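Local coordinates for protein group 1 truncated hemoglobin GlbN (PDB 1S69) that binds heme and forms a very stable complex with oxygen, as a monomeric hexacoordinate group I truncated globin caught here with cyanide as the heme ligand, at residues 2-7 with 105-110; 22-27 with 95-100. One frame throughout, in Å; residues are numbered along the deposited sequence.

Contact 1: residues 2-7 with 105-110; sequences STLYEK and IAEVAA
Leu4 lies against the side chain of Glu107, the two running past each other in opposite directions. Its CD1 sits 3.8 Å from Glu107 CB and also meets the carboxylate, 3.5 Å from Glu107 OE1. The second methyl, CD2, is the one that reaches inward, to 4.1 Å from Val108 CG2. With CG anti to the backbone N (chi1 -177°), Leu4 sends both branches across to helix 102-113. Lys7 crosses the same glutamate at about a right angle. Its extended chain brings NZ to 3.9 Å from Glu107 OE2, a long salt bridge, and a water that accepts from Lys7 NZ at 2.8 Å donates to Glu107 OE1 over an unusually short 2.5 Å. The lysine is thus linked to one oxygen by a long ion pair and to the other through water. Thr3 and Glu6 start the short helix with a capping box, in which Glu6 N gives a nearly straight bond to Thr3 OG1 (3.1 Å, 170°) and Thr3 N binds Glu6 OE1 in return. Helix 4-8 rests on helix 102-113 through Leu4, with Phe55 touching both Leu4 and Val108, and Leu91 and Leu92 of helix 81-98 packing on Val108.

Contact 2: residues 22-27 with 95-100; sequences YERVLQ and LKEMGV. With CYN (cyanide ion), chain C.
Arg24 reaches from helix 10-26 to Glu97 near the end of helix 81-98, across a CA separation of 11.0 Å between Arg24 and Glu97. Its CB points toward the other helix, and CG, anti to the backbone N (chi1 -179°), carries the extended first half of the chain across the gap. The chain then bends at chi3 (-56°). NE is hydrogen-bonded to Thr94 OG1, just ahead of segment 95-100, which should limit the turning of the guanidinium. The tip, NH2, forms the salt bridge, 3.1 Å from Glu97 OE2. The carboxylate comes in at the guanidinium edge, but the two planes are turned 67° apart, so this is a single-point ion pair and not a flat, two-pronged one. Glu97 CB and CG also lie near Arg24 NH2, with CG 3.9 Å away. Just beyond Glu97 the helix ends in a Schellman motif: Val100 N bonds to Leu95 O and Gly99 N to Lys96 O, with Gly99 at positive phi. Leu95 O also takes Met98 N, from the opposite face of its plane to Val100 N. Tyr22, two residues before Arg24, points into the heme pocket instead. Its OH donates a very short bond to the cyanide N (2.5 Å), which lies in the plane of the ring, and is also bonded to Gln43 NE2. One turn of helix thus combines an outer charge pair with an inner hydrogen bond to the heme ligand: the surface bridge ties two helices together, while the phenol probably stabilises negative charge on the bound ligand.

Overall arrangement
The centres of contact 1 and contact 2 lie about 16 Å apart in the single globin domain, and contact 2 is nested along the chain within the loop that contact 1 closes. Each joins an early helix to a late one: helix 4-8 to helix 102-113 in contact 1, helix 10-26 to helix 81-98 in contact 2. Both early helices are consecutive, as are both late ones. The contacts also touch where helix 102-113 meets helix 81-98 and the turn that follows it, with Ile105 CD1 3.2 Å from Val100 O and Val108 CG2 3.8 Å from Leu95 CD1. Together they join the N-terminal helices to later helices of the two-on-two fold, while Tyr22 in contact 2 reaches the cyanide.

Contact 1: residues 2-7 with 105-110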
loop_
_atom_site.group_PDB
_atom_site.type_symbol
_atom_site.label_atom_id
_atom_site.label_comp_id
_atom_site.label_asym_id
_atom_site.label_seq_id
_atom_site.Cartn_x
_atom_site.Cartn_y
_atom_site.Cartn_z
ATOM N N SER A 2 -14.556 -14.937 -7.854
ATOM C CA SER A 2 -13.507 -14.050 -8.439
ATOM C C SER A 2 -12.770 -13.404 -7.272
ATOM O O SER A 2 -13.364 -13.148 -6.205
ATOM C CB SER A 2 -14.110 -13.015 -9.416
ATOM O OG SER A 2 -15.095 -12.216 -8.805
ATOM N N THR A 3 -11.465 -13.256 -7.405
ATOM C CA THR A 3 -10.693 -12.537 -6.351
ATOM C C THR A 3 -10.870 -11.017 -6.444
ATOM O O THR A 3 -11.278 -10.484 -7.475
ATOM C CB THR A 3 -9.200 -12.851 -6.433
ATOM O OG1 THR A 3 -8.740 -12.440 -7.711
ATOM C CG2 THR A 3 -8.940 -14.346 -6.364
ATOM N N LEU A 4 -10.514 -10.312 -5.359
ATOM C CA LEU A 4 -10.426 -8.853 -5.390
ATOM C C LEU A 4 -9.508 -8.388 -6.518
ATOM O O LEU A 4 -9.836 -7.473 -7.253
ATOM C CB LEU A 4 -9.925 -8.335 -4.026
ATOM C CG LEU A 4 -9.813 -6.822 -3.802
ATOM C CD1 LEU A 4 -11.103 -6.127 -4.142
ATOM C CD2 LEU A 4 -9.443 -6.597 -2.321
ATOM N N TYR A 5 -8.339 -9.013 -6.623
ATOM C CA TYR A 5 -7.435 -8.749 -7.720
ATOM C C TYR A 5 -8.155 -8.768 -9.059
ATOM O O TYR A 5 -8.112 -7.798 -9.796
ATOM C CB TYR A 5 -6.330 -9.791 -7.686
ATOM C CG TYR A 5 -5.239 -9.632 -8.729
ATOM C CD1 TYR A 5 -4.380 -8.525 -8.714
ATOM C CD2 TYR A 5 -5.064 -10.608 -9.722
ATOM C CE1 TYR A 5 -3.395 -8.385 -9.641
ATOM C CE2 TYR A 5 -4.054 -10.502 -10.645
ATOM C CZ TYR A 5 -3.206 -9.397 -10.591
ATOM O OH TYR A 5 -2.191 -9.271 -11.507
ATOM N N GLU A 6 -8.846 -9.868 -9.357
ATOM C CA GLU A 6 -9.624 -9.956 -10.593
ATOM C C GLU A 6 -10.723 -8.846 -10.718
ATOM O O GLU A 6 -10.856 -8.203 -11.751
ATOM C CB GLU A 6 -10.249 -11.352 -10.697
ATOM C CG GLU A 6 -9.238 -12.326 -11.221
ATOM C CD GLU A 6 -9.531 -13.767 -10.896
ATOM O OE1 GLU A 6 -10.434 -14.138 -10.045
ATOM O OE2 GLU A 6 -8.789 -14.569 -11.529
ATOM N N LYS A 7 -11.465 -8.609 -9.651
ATOM C CA LYS A 7 -12.556 -7.648 -9.718
ATOM C C LYS A 7 -12.108 -6.226 -10.024
ATOM O O LYS A 7 -12.825 -5.448 -10.660
ATOM C CB LYS A 7 -13.335 -7.679 -8.404
ATOM C CG LYS A 7 -14.109 -8.967 -8.209
ATOM C CD LYS A 7 -14.766 -8.883 -6.876
ATOM C CE LYS A 7 -15.493 -10.138 -6.542
ATOM N NZ LYS A 7 -15.787 -10.046 -5.110
ATOM N N ILE A 105 -13.531 -0.446 -3.332
ATOM C CA ILE A 105 -12.740 0.449 -2.496
ATOM C C ILE A 105 -12.839 0.002 -1.062
ATOM O O ILE A 105 -11.822 -0.113 -0.408
ATOM C CB ILE A 105 -13.076 1.973 -2.707
ATOM C CG1 ILE A 105 -12.677 2.387 -4.122
ATOM C CG2 ILE A 105 -12.274 2.844 -1.699
ATOM C CD1 ILE A 105 -13.043 3.785 -4.485
ATOM N N ALA A 106 -14.045 -0.270 -0.584
ATOM C CA ALA A 106 -14.266 -0.869 0.746
ATOM C C ALA A 106 -13.520 -2.206 1.072
ATOM O O ALA A 106 -13.030 -2.387 2.221
ATOM C CB ALA A 106 -15.701 -1.095 0.942
ATOM N N GLU A 107 -13.496 -3.161 0.123
ATOM C CA GLU A 107 -12.738 -4.416 0.302
ATOM C C GLU A 107 -11.229 -4.122 0.451
ATOM O O GLU A 107 -10.556 -4.722 1.284
ATOM C CB GLU A 107 -12.887 -5.343 -0.900
ATOM C CG GLU A 107 -14.229 -5.999 -0.941
ATOM C CD GLU A 107 -14.313 -7.073 -1.987
ATOM O OE1 GLU A 107 -13.353 -7.875 -2.118
ATOM O OE2 GLU A 107 -15.344 -7.089 -2.683
ATOM N N VAL A 108 -10.735 -3.202 -0.355
ATOM C CA VAL A 108 -9.351 -2.770 -0.230
ATOM C C VAL A 108 -9.079 -2.120 1.146
ATOM O O VAL A 108 -8.046 -2.413 1.752
ATOM C CB VAL A 108 -8.938 -1.816 -1.346
ATOM C CG1 VAL A 108 -7.462 -1.236 -1.076
ATOM C CG2 VAL A 108 -8.955 -2.533 -2.685
ATOM N N ALA A 109 -9.992 -1.250 1.613
ATOM C CA ALA A 109 -9.861 -0.598 2.929
ATOM C C ALA A 109 -9.708 -1.625 4.066
ATOM O O ALA A 109 -8.917 -1.411 5.001
ATOM C CB ALA A 109 -11.050 0.354 3.208
ATOM N N ALA A 110 -10.467 -2.721 3.973
ATOM C CA ALA A 110 -10.407 -3.798 4.961
ATOM C C ALA A 110 -9.018 -4.516 4.949
ATOM O O ALA A 110 -8.489 -4.899 5.980
ATOM C CB ALA A 110 -11.557 -4.795 4.702
HETATM O O HOH W 1 -13.429 -9.843 -3.688
#

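Contact 2: residues 22-27 with 95-100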
loop_
_atom_site.group_PDB
_atom_site.type_symbol
_atom_site.label_atom_id
_atom_site.label_comp_id
_atom_site.label_asym_id
_atom_site.label_seq_id
_atom_site.Cartn_x
_atom_site.Cartn_y
_atom_site.Cartn_z
ATOM N N TYR A 22 1.868 6.201 -5.518
ATOM C CA TYR A 22 3.129 6.807 -5.174
ATOM C C TYR A 22 3.243 8.233 -5.646
ATOM O O TYR A 22 3.832 9.073 -4.952
ATOM C CB TYR A 22 4.315 5.946 -5.579
ATOM C CG TYR A 22 4.458 4.761 -4.616
ATOM C CD1 TYR A 22 4.658 4.992 -3.225
ATOM C CD2 TYR A 22 4.270 3.416 -5.061
ATOM C CE1 TYR A 22 4.726 3.931 -2.313
ATOM C CE2 TYR A 22 4.341 2.344 -4.144
ATOM C CZ TYR A 22 4.549 2.623 -2.771
ATOM O OH TYR A 22 4.614 1.614 -1.837
ATOM N N GLU A 23 2.633 8.548 -6.794
ATOM C CA GLU A 23 2.501 9.953 -7.164
ATOM C C GLU A 23 1.798 10.744 -6.089
ATOM O O GLU A 23 2.268 11.820 -5.731
ATOM C CB GLU A 23 1.789 10.158 -8.527
ATOM C CG GLU A 23 2.721 9.720 -9.626
ATOM C CD GLU A 23 2.066 9.760 -11.003
ATOM O OE1 GLU A 23 0.976 10.387 -11.144
ATOM O OE2 GLU A 23 2.663 9.134 -11.908
ATOM N N ARG A 24 0.701 10.208 -5.572
ATOM C CA ARG A 24 -0.070 10.873 -4.543
ATOM C C ARG A 24 0.758 10.963 -3.230
ATOM O O ARG A 24 0.819 12.055 -2.606
ATOM C CB ARG A 24 -1.374 10.138 -4.298
ATOM C CG ARG A 24 -2.320 10.789 -3.217
ATOM C CD ARG A 24 -3.665 10.099 -3.151
ATOM N NE ARG A 24 -4.358 10.063 -4.454
ATOM C CZ ARG A 24 -5.274 10.960 -4.880
ATOM N NH1 ARG A 24 -5.621 11.992 -4.123
ATOM N NH2 ARG A 24 -5.839 10.825 -6.080
ATOM N N VAL A 25 1.354 9.835 -2.808
ATOM C CA VAL A 25 2.208 9.772 -1.612
ATOM C C VAL A 25 3.350 10.815 -1.644
ATOM O O VAL A 25 3.631 11.462 -0.641
ATOM C CB VAL A 25 2.796 8.348 -1.440
ATOM C CG1 VAL A 25 4.014 8.349 -0.431
ATOM C CG2 VAL A 25 1.673 7.373 -1.015
ATOM N N LEU A 26 4.023 10.961 -2.792
ATOM C CA LEU A 26 5.175 11.884 -2.854
ATOM C C LEU A 26 4.775 13.374 -2.825
ATOM O O LEU A 26 5.599 14.256 -2.583
ATOM C CB LEU A 26 6.085 11.564 -4.039
ATOM C CG LEU A 26 7.337 10.669 -3.901
ATOM C CD1 LEU A 26 7.483 9.664 -2.756
ATOM C CD2 LEU A 26 7.624 10.000 -5.248
ATOM N N GLN A 27 3.496 13.628 -2.999
ATOM C CA GLN A 27 2.925 14.958 -2.801
ATOM C C GLN A 27 2.240 15.136 -1.469
ATOM O O GLN A 27 1.683 16.194 -1.211
ATOM C CB GLN A 27 1.983 15.357 -3.951
ATOM C CG GLN A 27 2.683 15.345 -5.352
ATOM C CD GLN A 27 4.073 16.053 -5.416
ATOM O OE1 GLN A 27 4.226 17.147 -4.921
ATOM N NE2 GLN A 27 5.059 15.407 -6.058
ATOM N N LEU A 95 -7.687 4.882 -5.794
ATOM C CA LEU A 95 -8.714 3.983 -6.336
ATOM C C LEU A 95 -10.011 4.724 -6.699
ATOM O O LEU A 95 -10.560 4.464 -7.750
ATOM C CB LEU A 95 -9.019 2.843 -5.378
ATOM C CG LEU A 95 -7.831 1.926 -5.104
ATOM C CD1 LEU A 95 -8.241 0.882 -4.131
ATOM C CD2 LEU A 95 -7.322 1.258 -6.360
ATOM N N LYS A 96 -10.504 5.607 -5.827
ATOM C CA LYS A 96 -11.673 6.425 -6.153
ATOM C C LYS A 96 -11.453 7.245 -7.440
ATOM O O LYS A 96 -12.270 7.263 -8.350
ATOM C CB LYS A 96 -12.025 7.326 -4.998
ATOM C CG LYS A 96 -13.270 8.126 -5.264
ATOM C CD LYS A 96 -13.571 8.949 -4.082
ATOM C CE LYS A 96 -15.016 9.469 -4.134
ATOM N NZ LYS A 96 -15.282 10.293 -2.910
ATOM N N GLU A 97 -10.301 7.880 -7.542
ATOM C CA GLU A 97 -9.966 8.650 -8.690
ATOM C C GLU A 97 -9.934 7.817 -9.985
ATOM O O GLU A 97 -10.176 8.335 -11.081
ATOM C CB GLU A 97 -8.637 9.256 -8.416
ATOM C CG GLU A 97 -8.540 10.650 -8.923
ATOM C CD GLU A 97 -7.266 10.788 -9.696
ATOM O OE1 GLU A 97 -7.228 10.218 -10.837
ATOM O OE2 GLU A 97 -6.305 11.412 -9.138
ATOM N N MET A 98 -9.646 6.531 -9.856
ATOM C CA MET A 98 -9.471 5.656 -11.008
ATOM C C MET A 98 -10.830 5.146 -11.469
ATOM O O MET A 98 -10.914 4.519 -12.528
ATOM C CB MET A 98 -8.593 4.458 -10.638
ATOM C CG MET A 98 -7.110 4.718 -10.754
ATOM S SD MET A 98 -6.210 3.309 -10.025
ATOM C CE MET A 98 -6.666 1.785 -11.169
ATOM N N GLY A 99 -11.858 5.357 -10.643
ATOM C CA GLY A 99 -13.197 4.951 -10.979
ATOM C C GLY A 99 -13.517 3.619 -10.385
ATOM O O GLY A 99 -14.548 3.045 -10.740
ATOM N N VAL A 100 -12.675 3.124 -9.464
ATOM C CA VAL A 100 -12.967 1.870 -8.765
ATOM C C VAL A 100 -14.217 2.102 -8.001
ATOM O O VAL A 100 -14.326 3.129 -7.356
ATOM C CB VAL A 100 -11.813 1.370 -7.853
ATOM C CG1 VAL A 100 -12.247 0.130 -7.033
ATOM C CG2 VAL A 100 -10.561 1.116 -8.704
HETATM C C CYN C . 4.749 1.319 1.569
HETATM N N CYN C . 4.469 1.847 0.643
#